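Local coordinates for prenyltransference for protein (Lavandula lanata, PDB 5HC8) that catalyses the head-to-middle condensation of two dimethylallyl diphosphate molecules into lavandulyl diphosphate, with a fold of the cis-prenyltransferase family, at residues D78-M81 against R82-D86; E85-R89 against S90-E94; G108-S111 against R112-E115; I121-A124 against E125-Q129. All blocks are in the same frame, centred on the assembly; numbering follows the deposited sequence.

In the fold
From the N terminus, all four contacts are local, between abutting segments, so none encloses a loop and none crosses another. Contact 1 lies within helix 74-89 and contact 2 at the break where it passes into helix 91-97; they overlap at Glu-85 and Asp-86. After strand 103-107, contact 3 forms the turn leading to helix 115-128, whose last turns hold contact 4. Side chains then tie the series together: Met-81 of contact 1 packs on Leu-113 and Pro-114 of contact 3, Leu-88 and Val-92 of contact 2 meet Ile-121 and Ala-124 of contact 4, and Leu-113 touches Ile-121. Helices 74-89, 91-97 and 115-128 are so joined, and Leu-88, Val-92 and Ala-124 also pack on Phe-104 of strand 103-107.

Contact 1: D78-M81 against R82-D86; sequences DFLM and RIYED. With 61G (2-methylbuta-1,3-diene), chain D.
Leu-80 and Tyr-84, one helical turn apart, point the same way into the pocket that holds 2-methylbuta-1,3-diene. Leu-80 CD2 lies 3.6 Å from Tyr-84 OH and 3.8 Å from CAB of the diene, which sits at the edge of the phenol ring but is modelled too close to the hydroxyl for finer detail. Tyr-84 CG stands anti to its carbonyl carbon (chi1 -62°), which brings one ring face over Leu-80 O, 3.2 Å from the ring plane and offset toward the rim. The same oxygen accepts the helical bond from Tyr-84 N at 3.0 Å. On the neighbouring flank Ile-83 lays CG1 over a face of the Phe-79 ring, a CH-pi contact 4.0 Å from the centroid. At the surface Arg-82 NH2 makes a salt bridge to Glu-85 OE2 at 3.3 Å, meeting the oxygen on its syn side; a weaker bond from NE goes to the same oxygen. Farther out, the ring of Tyr-84 meets that of Trp-45, His-38 touches Leu-80, and Arg-82 makes a cation-pi contact with Tyr-116. The helix is thus two-sided: its ion pair lies on one flank, while hydrocarbon and a phenol line the diene site, consistent with a place for the isoprenoid part of a substrate.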
loop_
_atom_site.group_PDB
_atom_site.type_symbol
_atom_site.label_atom_id
_atom_site.label_comp_id
_atom_site.label_asym_id
_atom_site.label_seq_id
_atom_site.Cartn_x
_atom_site.Cartn_y
_atom_site.Cartn_z
ATOM N N ASP A 78 11.884 -6.771 -24.395
ATOM C CA ASP A 78 11.653 -6.243 -25.741
ATOM C C ASP A 78 10.425 -6.876 -26.337
ATOM O O ASP A 78 9.613 -6.201 -26.975
ATOM C CB ASP A 78 12.873 -6.396 -26.705
ATOM C CG ASP A 78 14.123 -5.615 -26.234
ATOM O OD1 ASP A 78 14.054 -4.678 -25.374
ATOM O OD2 ASP A 78 15.225 -5.966 -26.707
ATOM N N PHE A 79 10.223 -8.149 -26.058
ATOM C CA PHE A 79 8.997 -8.771 -26.496
ATOM C C PHE A 79 7.741 -8.146 -25.856
ATOM O O PHE A 79 6.751 -7.899 -26.519
ATOM C CB PHE A 79 9.021 -10.242 -26.162
ATOM C CG PHE A 79 7.898 -10.991 -26.790
ATOM C CD1 PHE A 79 7.901 -11.240 -28.149
ATOM C CD2 PHE A 79 6.797 -11.402 -26.041
ATOM C CE1 PHE A 79 6.855 -11.930 -28.756
ATOM C CE2 PHE A 79 5.748 -12.098 -26.648
ATOM C CZ PHE A 79 5.778 -12.359 -28.013
ATOM N N LEU A 80 7.779 -7.920 -24.548
ATOM C CA LEU A 80 6.693 -7.171 -23.894
ATOM C C LEU A 80 6.427 -5.836 -24.587
ATOM O O LEU A 80 5.307 -5.489 -24.824
ATOM C CB LEU A 80 7.038 -6.949 -22.399
ATOM C CG LEU A 80 6.938 -8.214 -21.534
ATOM C CD1 LEU A 80 7.437 -7.940 -20.120
ATOM C CD2 LEU A 80 5.509 -8.751 -21.507
ATOM N N MET A 81 7.469 -5.054 -24.847
ATOM C CA MET A 81 7.272 -3.762 -25.467
ATOM C C MET A 81 6.562 -3.917 -26.805
ATOM O O MET A 81 5.724 -3.113 -27.173
ATOM C CB MET A 81 8.614 -3.052 -25.729
ATOM C CG MET A 81 9.498 -2.662 -24.546
ATOM S SD MET A 81 8.652 -1.695 -23.329
ATOM C CE MET A 81 10.037 -1.355 -22.247
ATOM N N ARG A 82 6.933 -4.933 -27.570
ATOM C CA ARG A 82 6.366 -5.121 -28.920
ATOM C C ARG A 82 4.875 -5.539 -28.842
ATOM O O ARG A 82 4.029 -5.065 -29.576
ATOM C CB ARG A 82 7.232 -6.184 -29.650
ATOM C CG ARG A 82 7.611 -5.899 -31.078
ATOM C CD ARG A 82 8.802 -4.956 -31.213
ATOM N NE ARG A 82 8.403 -3.819 -32.059
ATOM C CZ ARG A 82 9.220 -2.964 -32.684
ATOM N NH1 ARG A 82 10.546 -3.086 -32.615
ATOM N NH2 ARG A 82 8.693 -1.964 -33.396
ATOM N N ILE A 83 4.566 -6.418 -27.899
ATOM C CA ILE A 83 3.230 -6.854 -27.668
ATOM C C ILE A 83 2.370 -5.697 -27.263
ATOM O O ILE A 83 1.197 -5.641 -27.672
ATOM C CB ILE A 83 3.190 -7.840 -26.525
ATOM C CG1 ILE A 83 3.675 -9.185 -26.989
ATOM C CG2 ILE A 83 1.773 -8.031 -26.067
ATOM C CD1 ILE A 83 3.657 -10.167 -25.826
ATOM N N TYR A 84 2.932 -4.777 -26.464
ATOM C CA TYR A 84 2.151 -3.622 -26.036
ATOM C C TYR A 84 1.893 -2.680 -27.212
ATOM O O TYR A 84 0.842 -2.064 -27.289
ATOM C CB TYR A 84 2.757 -2.898 -24.798
ATOM C CG TYR A 84 2.809 -3.818 -23.580
ATOM C CD1 TYR A 84 1.913 -4.883 -23.457
ATOM C CD2 TYR A 84 3.778 -3.679 -22.595
ATOM C CE1 TYR A 84 1.976 -5.739 -22.402
ATOM C CE2 TYR A 84 3.818 -4.550 -21.527
ATOM C CZ TYR A 84 2.914 -5.555 -21.456
ATOM O OH TYR A 84 2.889 -6.472 -20.412
ATOM N N GLU A 85 2.865 -2.534 -28.102
ATOM C CA GLU A 85 2.651 -1.711 -29.287
ATOM C C GLU A 85 1.512 -2.274 -30.115
ATOM O O GLU A 85 0.624 -1.583 -30.574
ATOM C CB GLU A 85 3.905 -1.710 -30.146
ATOM C CG GLU A 85 3.704 -0.889 -31.425
ATOM C CD GLU A 85 4.913 -0.931 -32.357
ATOM O OE1 GLU A 85 5.194 0.082 -33.019
ATOM O OE2 GLU A 85 5.594 -1.953 -32.387
ATOM N N ASP A 86 1.576 -3.555 -30.337
ATOM C CA ASP A 86 0.541 -4.226 -31.070
ATOM C C ASP A 86 -0.811 -4.063 -30.383
ATOM O O ASP A 86 -1.829 -3.872 -31.071
ATOM C CB ASP A 86 0.936 -5.696 -31.212
ATOM C CG ASP A 86 -0.133 -6.536 -31.848
ATOM O OD1 ASP A 86 -0.467 -6.275 -33.017
ATOM O OD2 ASP A 86 -0.626 -7.479 -31.190
HETATM C CAC 61G D . 5.392 -7.509 -16.217
HETATM C CAE 61G D . 4.424 -8.289 -17.141
HETATM C CAB 61G D . 3.645 -7.730 -18.302
HETATM C CAD 61G D . 4.106 -9.617 -16.755
HETATM C CAA 61G D . 4.849 -10.069 -15.632
#

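Contact 2: E85-R89 against S90-E94; sequences EDFLR and SDVKE
This local contact bridges a helix break: helix 74-89 gives way to helix 91-97 around Ser-90, alongside the sheet's outer strand 103-107. Asp-86 O takes two bonds from Ser-90, from N at 3.0 Å and from OG at 2.9 Å, reaching it from opposite faces of its carbonyl plane. The hydroxyl gets there because chi1 of 57° places OG between the backbone N and the carbonyl carbon. One residue on, the spacing widens: Val-92 N, not Asp-91 N, binds Phe-87 O, at 2.9 Å and in the carbonyl plane. The Phe-87 ring has Asp-91 OD2 at its edge, 3.6 Å from CD1, with the carboxylate plane turned 90° to the ring. Val-92 CG2 meets Leu-88 CD2 at 3.9 Å. Beyond them Trp-45 meets the Phe-87 ring edge-to-face, and Phe-104 touches both Leu-88 and Val-92. An alanine in place of Phe-87 is likely to leave Trp-45 without its edge-to-face partner and the Asp-91 carboxylate without the ring edge beside it. Leu-88 O is buried here without a partner, whereas the serine hydroxyl adds a second grip on Asp-86 O.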
loop_
_atom_site.group_PDB
_atom_site.type_symbol
_atom_site.label_atom_id
_atom_site.label_comp_id
_atom_site.label_asym_id
_atom_site.label_seq_id
_atom_site.Cartn_x
_atom_site.Cartn_y
_atom_site.Cartn_z
ATOM N N GLU A 85 2.865 -2.534 -28.102
ATOM C CA GLU A 85 2.651 -1.711 -29.287
ATOM C C GLU A 85 1.512 -2.274 -30.115
ATOM O O GLU A 85 0.624 -1.583 -30.574
ATOM C CB GLU A 85 3.905 -1.710 -30.146
ATOM C CG GLU A 85 3.704 -0.889 -31.425
ATOM C CD GLU A 85 4.913 -0.931 -32.357
ATOM O OE1 GLU A 85 5.194 0.082 -33.019
ATOM O OE2 GLU A 85 5.594 -1.953 -32.387
ATOM N N ASP A 86 1.576 -3.555 -30.337
ATOM C CA ASP A 86 0.541 -4.226 -31.070
ATOM C C ASP A 86 -0.811 -4.063 -30.383
ATOM O O ASP A 86 -1.829 -3.872 -31.071
ATOM C CB ASP A 86 0.936 -5.696 -31.212
ATOM C CG ASP A 86 -0.133 -6.536 -31.848
ATOM O OD1 ASP A 86 -0.467 -6.275 -33.017
ATOM O OD2 ASP A 86 -0.626 -7.479 -31.190
ATOM N N PHE A 87 -0.855 -4.150 -29.032
ATOM C CA PHE A 87 -2.138 -4.039 -28.310
ATOM C C PHE A 87 -2.787 -2.660 -28.531
ATOM O O PHE A 87 -3.997 -2.551 -28.786
ATOM C CB PHE A 87 -1.946 -4.355 -26.793
ATOM C CG PHE A 87 -3.083 -3.866 -25.917
ATOM C CD1 PHE A 87 -4.266 -4.597 -25.798
ATOM C CD2 PHE A 87 -2.956 -2.687 -25.214
ATOM C CE1 PHE A 87 -5.306 -4.159 -24.993
ATOM C CE2 PHE A 87 -3.994 -2.225 -24.398
ATOM C CZ PHE A 87 -5.166 -2.953 -24.294
ATOM N N LEU A 88 -1.959 -1.636 -28.446
ATOM C CA LEU A 88 -2.300 -0.240 -28.617
ATOM C C LEU A 88 -2.674 0.072 -30.078
ATOM O O LEU A 88 -3.556 0.912 -30.366
ATOM C CB LEU A 88 -1.091 0.660 -28.203
ATOM C CG LEU A 88 -0.740 0.705 -26.714
ATOM C CD1 LEU A 88 0.500 1.560 -26.439
ATOM C CD2 LEU A 88 -1.903 1.255 -25.900
ATOM N N ARG A 89 -2.000 -0.615 -30.987
ATOM C CA ARG A 89 -2.288 -0.444 -32.400
ATOM C C ARG A 89 -3.591 -1.112 -32.902
ATOM O O ARG A 89 -4.290 -0.504 -33.700
ATOM C CB ARG A 89 -1.036 -0.762 -33.237
ATOM C CG ARG A 89 -0.110 0.430 -33.177
ATOM C CD ARG A 89 1.188 0.285 -33.950
ATOM N NE ARG A 89 1.414 1.391 -34.881
ATOM C CZ ARG A 89 1.453 2.706 -34.591
ATOM N NH1 ARG A 89 1.283 3.162 -33.358
ATOM N NH2 ARG A 89 1.656 3.598 -35.569
ATOM N N SER A 90 -3.940 -2.299 -32.411
ATOM C CA SER A 90 -5.160 -2.962 -32.795
ATOM C C SER A 90 -6.286 -2.807 -31.760
ATOM O O SER A 90 -7.228 -2.055 -31.960
ATOM C CB SER A 90 -4.895 -4.443 -33.035
ATOM O OG SER A 90 -4.332 -5.001 -31.873
ATOM N N ASP A 91 -6.161 -3.560 -30.665
ATOM C CA ASP A 91 -7.207 -3.675 -29.643
ATOM C C ASP A 91 -7.617 -2.326 -29.116
ATOM O O ASP A 91 -8.797 -2.029 -29.026
ATOM C CB ASP A 91 -6.712 -4.553 -28.496
ATOM C CG ASP A 91 -6.503 -5.966 -28.919
ATOM O OD1 ASP A 91 -6.839 -6.274 -30.094
ATOM O OD2 ASP A 91 -6.049 -6.787 -28.091
ATOM N N VAL A 92 -6.660 -1.488 -28.765
ATOM C CA VAL A 92 -7.040 -0.221 -28.208
ATOM C C VAL A 92 -7.679 0.695 -29.237
ATOM O O VAL A 92 -8.619 1.439 -28.908
ATOM C CB VAL A 92 -5.879 0.518 -27.538
ATOM C CG1 VAL A 92 -6.288 1.920 -27.165
ATOM C CG2 VAL A 92 -5.475 -0.231 -26.295
ATOM N N LYS A 93 -7.170 0.645 -30.462
ATOM C CA LYS A 93 -7.786 1.431 -31.547
ATOM C C LYS A 93 -9.273 0.991 -31.701
ATOM O O LYS A 93 -10.179 1.835 -31.773
ATOM C CB LYS A 93 -6.982 1.247 -32.847
ATOM C CG LYS A 93 -7.755 1.578 -34.122
ATOM C CD LYS A 93 -6.894 1.379 -35.363
ATOM C CE LYS A 93 -7.435 2.192 -36.541
ATOM N NZ LYS A 93 -7.259 1.468 -37.828
ATOM N N GLU A 94 -9.529 -0.306 -31.689
ATOM C CA GLU A 94 -10.929 -0.809 -31.705
ATOM C C GLU A 94 -11.803 -0.336 -30.530
ATOM O O GLU A 94 -12.945 0.054 -30.714
ATOM C CB GLU A 94 -10.932 -2.342 -31.740
ATOM C CG GLU A 94 -12.156 -2.949 -32.424
ATOM C CD GLU A 94 -12.240 -2.606 -33.928
ATOM O OE1 GLU A 94 -13.227 -3.017 -34.589
ATOM O OE2 GLU A 94 -11.319 -1.932 -34.468
#

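Contact 3: G108-S111 against R112-E115; sequences GDKS and RLPE
A short 3-10 turn links strand 103-107 to helix 115-128, and its two bonds join residues three apart. Arg-112 N donates to Asp-109 O at 3.0 Å, and Leu-113 N to Lys-110 O at 2.9 Å. Both donors stand well above the acceptor's carbonyl plane, by 48° and 57°. Asp-109, just before the 3-10 residues and the centre of an inverse gamma turn, supplies the first acceptor. Its carboxylate meets the aliphatic part of Arg-112, with OD2 3.4 Å from CG and 3.6 Å from CD. The two side chains cross at about a right angle, and Arg-112 bends at chi3 (60°), leaving NE 5.0 Å from OD2: the charges are near, but make no salt bridge. The guanidinium instead forms a cation-pi contact with Phe-70. Within the beta-alpha-beta unit of strand 103-107, helix 115-128 and strand 135-140, this turn opens the connection, and Pro-114 takes the N-cap position of the helix. Leu-113 is the buried residue of the turn: its CB lies 3.4 Å from Lys-110 O, while its side chain packs on Met-81, through CD2, and on Ala-141. Lys-110 runs back toward the strand, where NZ hydrogen-bonds to Ala-106 O.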
loop_
_atom_site.group_PDB
_atom_site.type_symbol
_atom_site.label_atom_id
_atom_site.label_comp_id
_atom_site.label_asym_id
_atom_site.label_seq_id
_atom_site.Cartn_x
_atom_site.Cartn_y
_atom_site.Cartn_z
ATOM N N GLY A 108 3.245 6.599 -16.381
ATOM C CA GLY A 108 4.542 6.057 -16.038
ATOM C C GLY A 108 5.668 6.887 -16.649
ATOM O O GLY A 108 5.413 7.937 -17.227
ATOM N N ASP A 109 6.898 6.399 -16.501
ATOM C CA ASP A 109 8.125 7.055 -17.053
ATOM C C ASP A 109 8.271 6.663 -18.519
ATOM O O ASP A 109 9.004 5.771 -18.906
ATOM C CB ASP A 109 9.326 6.683 -16.209
ATOM C CG ASP A 109 10.581 7.513 -16.545
ATOM O OD1 ASP A 109 10.562 8.256 -17.536
ATOM O OD2 ASP A 109 11.593 7.348 -15.842
ATOM N N LYS A 110 7.514 7.352 -19.341
ATOM C CA LYS A 110 7.346 6.936 -20.730
ATOM C C LYS A 110 8.638 7.157 -21.527
ATOM O O LYS A 110 8.884 6.483 -22.510
ATOM C CB LYS A 110 6.185 7.677 -21.341
ATOM C CG LYS A 110 4.888 7.171 -20.784
ATOM C CD LYS A 110 3.779 8.102 -21.249
ATOM C CE LYS A 110 3.326 9.062 -20.168
ATOM N NZ LYS A 110 1.925 9.462 -20.475
ATOM N N SER A 111 9.493 8.022 -21.013
ATOM C CA SER A 111 10.825 8.218 -21.592
ATOM C C SER A 111 11.679 7.008 -21.561
ATOM O O SER A 111 12.540 6.852 -22.392
ATOM C CB SER A 111 11.508 9.321 -20.807
ATOM O OG SER A 111 10.989 10.515 -21.337
ATOM N N ARG A 112 11.480 6.129 -20.602
ATOM C CA ARG A 112 12.201 4.860 -20.620
ATOM C C ARG A 112 11.717 3.908 -21.679
ATOM O O ARG A 112 12.289 2.859 -21.840
ATOM C CB ARG A 112 12.070 4.149 -19.277
ATOM C CG ARG A 112 12.608 4.972 -18.117
ATOM C CD ARG A 112 12.759 4.114 -16.857
ATOM N NE ARG A 112 13.697 2.995 -17.079
ATOM C CZ ARG A 112 14.108 2.145 -16.138
ATOM N NH1 ARG A 112 13.683 2.256 -14.876
ATOM N NH2 ARG A 112 14.960 1.185 -16.466
ATOM N N LEU A 113 10.635 4.185 -22.374
ATOM C CA LEU A 113 10.163 3.183 -23.321
ATOM C C LEU A 113 10.770 3.402 -24.723
ATOM O O LEU A 113 11.179 4.503 -25.028
ATOM C CB LEU A 113 8.650 3.246 -23.437
ATOM C CG LEU A 113 7.934 3.177 -22.074
ATOM C CD1 LEU A 113 6.480 3.531 -22.310
ATOM C CD2 LEU A 113 8.131 1.777 -21.471
ATOM N N PRO A 114 10.789 2.360 -25.563
ATOM C CA PRO A 114 11.140 2.531 -26.975
ATOM C C PRO A 114 10.277 3.576 -27.679
ATOM O O PRO A 114 9.020 3.641 -27.495
ATOM C CB PRO A 114 10.857 1.165 -27.596
ATOM C CG PRO A 114 10.678 0.204 -26.485
ATOM C CD PRO A 114 10.530 0.965 -25.200
ATOM N N GLU A 115 10.926 4.348 -28.550
ATOM C CA GLU A 115 10.241 5.424 -29.228
ATOM C C GLU A 115 8.985 4.924 -29.903
ATOM O O GLU A 115 8.000 5.637 -29.938
ATOM C CB GLU A 115 11.128 6.101 -30.286
ATOM C CG GLU A 115 12.323 6.850 -29.719
ATOM C CD GLU A 115 11.979 8.237 -29.214
ATOM O OE1 GLU A 115 10.819 8.679 -29.367
ATOM O OE2 GLU A 115 12.890 8.900 -28.669
#

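Contact 4: I121-A124 against E125-Q129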
loop_
_atom_site.group_PDB
_atom_site.type_symbol
_atom_site.label_atom_id
_atom_site.label_comp_id
_atom_site.label_asym_id
_atom_site.label_seq_id
_atom_site.Cartn_x
_atom_site.Cartn_y
_atom_site.Cartn_z
ATOM N N ILE A 121 1.417 4.911 -27.904
ATOM C CA ILE A 121 0.721 5.554 -26.794
ATOM C C ILE A 121 0.172 6.910 -27.274
ATOM O O ILE A 121 -1.019 7.144 -27.178
ATOM C CB ILE A 121 1.673 5.744 -25.562
ATOM C CG1 ILE A 121 1.959 4.387 -24.873
ATOM C CG2 ILE A 121 1.089 6.704 -24.552
ATOM C CD1 ILE A 121 3.159 4.399 -23.962
ATOM N N SER A 122 1.034 7.779 -27.809
ATOM C CA SER A 122 0.570 9.071 -28.356
ATOM C C SER A 122 -0.575 8.936 -29.303
ATOM O O SER A 122 -1.529 9.699 -29.247
ATOM C CB SER A 122 1.704 9.802 -29.087
ATOM O OG SER A 122 2.476 10.506 -28.117
ATOM N N TYR A 123 -0.510 7.940 -30.159
ATOM C CA TYR A 123 -1.551 7.773 -31.157
ATOM C C TYR A 123 -2.864 7.452 -30.457
ATOM O O TYR A 123 -3.881 8.160 -30.637
ATOM C CB TYR A 123 -1.160 6.682 -32.180
ATOM C CG TYR A 123 -2.302 6.143 -33.044
ATOM C CD1 TYR A 123 -2.976 6.978 -33.949
ATOM C CD2 TYR A 123 -2.680 4.783 -32.985
ATOM C CE1 TYR A 123 -3.995 6.486 -34.742
ATOM C CE2 TYR A 123 -3.712 4.267 -33.783
ATOM C CZ TYR A 123 -4.380 5.117 -34.657
ATOM O OH TYR A 123 -5.416 4.626 -35.464
ATOM N N ALA A 124 -2.846 6.420 -29.610
ATOM C CA ALA A 124 -4.066 6.004 -28.925
ATOM C C ALA A 124 -4.647 7.067 -27.996
ATOM O O ALA A 124 -5.855 7.134 -27.803
ATOM C CB ALA A 124 -3.868 4.668 -28.184
ATOM N N GLU A 125 -3.805 7.897 -27.421
ATOM C CA GLU A 125 -4.269 8.922 -26.556
ATOM C C GLU A 125 -4.955 10.012 -27.418
ATOM O O GLU A 125 -6.063 10.488 -27.110
ATOM C CB GLU A 125 -3.082 9.519 -25.766
ATOM C CG GLU A 125 -2.520 8.569 -24.657
ATOM C CD GLU A 125 -1.505 9.234 -23.743
ATOM O OE1 GLU A 125 -1.354 8.880 -22.529
ATOM O OE2 GLU A 125 -0.787 10.101 -24.268
ATOM N N GLY A 126 -4.275 10.403 -28.499
ATOM C CA GLY A 126 -4.825 11.395 -29.442
ATOM C C GLY A 126 -6.147 10.989 -30.066
ATOM O O GLY A 126 -7.083 11.771 -30.079
ATOM N N LEU A 127 -6.224 9.739 -30.515
ATOM C CA LEU A 127 -7.445 9.151 -31.070
ATOM C C LEU A 127 -8.631 9.154 -30.095
ATOM O O LEU A 127 -9.798 9.176 -30.506
ATOM C CB LEU A 127 -7.136 7.726 -31.524
ATOM C CG LEU A 127 -8.122 6.979 -32.392
ATOM C CD1 LEU A 127 -7.977 7.516 -33.814
ATOM C CD2 LEU A 127 -7.917 5.459 -32.358
ATOM N N SER A 128 -8.354 9.178 -28.794
ATOM C CA SER A 128 -9.426 9.022 -27.802
ATOM C C SER A 128 -9.602 10.285 -26.984
ATOM O O SER A 128 -10.410 10.351 -26.049
ATOM C CB SER A 128 -9.110 7.804 -26.910
ATOM O OG SER A 128 -7.897 7.983 -26.207
ATOM N N GLN A 129 -8.861 11.317 -27.347
ATOM C CA GLN A 129 -8.823 12.505 -26.557
ATOM C C GLN A 129 -10.213 13.080 -26.288
ATOM O O GLN A 129 -10.473 13.591 -25.190
ATOM C CB GLN A 129 -7.953 13.573 -27.233
ATOM C CG GLN A 129 -7.955 14.867 -26.429
ATOM C CD GLN A 129 -6.655 15.632 -26.514
ATOM O OE1 GLN A 129 -6.052 15.728 -27.579
ATOM N NE2 GLN A 129 -6.221 16.197 -25.384
#
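The last turns of helix 115-128, the crossover helix of the beta-alpha-beta unit formed with strands 103-107 and 135-140, carry this contact. Its packed side faces strand 103-107. There Ile-121 and Glu-125 lie side by side and point the same way, with Ile-121 CG2 against the carboxylate carbon, 3.7 Å from Glu-125 CD. The acid runs out extended beyond CG, which sits anti to the carbonyl carbon (chi1 -72°), and its CG passes 3.3 Å from Ile-121 O. At its far end OE1 accepts a hydrogen bond from Ala-106 N, with Lys-110 NZ as a long, weak ionic neighbour. A leucine in place of Glu-125 would probably leave Ala-106 N without this acceptor and Lys-110 without its nearby negative charge. Ala-124 fills the same side with its methyl, resting on Val-92 and Phe-104.

The other side is looser. Tyr-123 and Leu-127 run alongside each other, the leucine methyls near the phenol end: CD2 comes to 4.1 Å from Tyr-123 OH. Lys-93 borders this pair, and Val-96 touches Leu-127. Ser-122 and Gly-126 lie on the exposed flank, joined by the regular backbone bond from Gly-126 N to Ser-122 O at 2.9 Å. Around Ser-128 the pairing shifts: its N turns mainly to Glu-125 O (3.1 Å), keeping only a weak 3.4 Å bond to Ala-124 O. The buried hydroxyl of Ser-128 gives that oxygen a second, shorter bond: OG, itself bonded to Phe-104 N, donates to Ala-124 O at 2.7 Å, in the carbonyl plane.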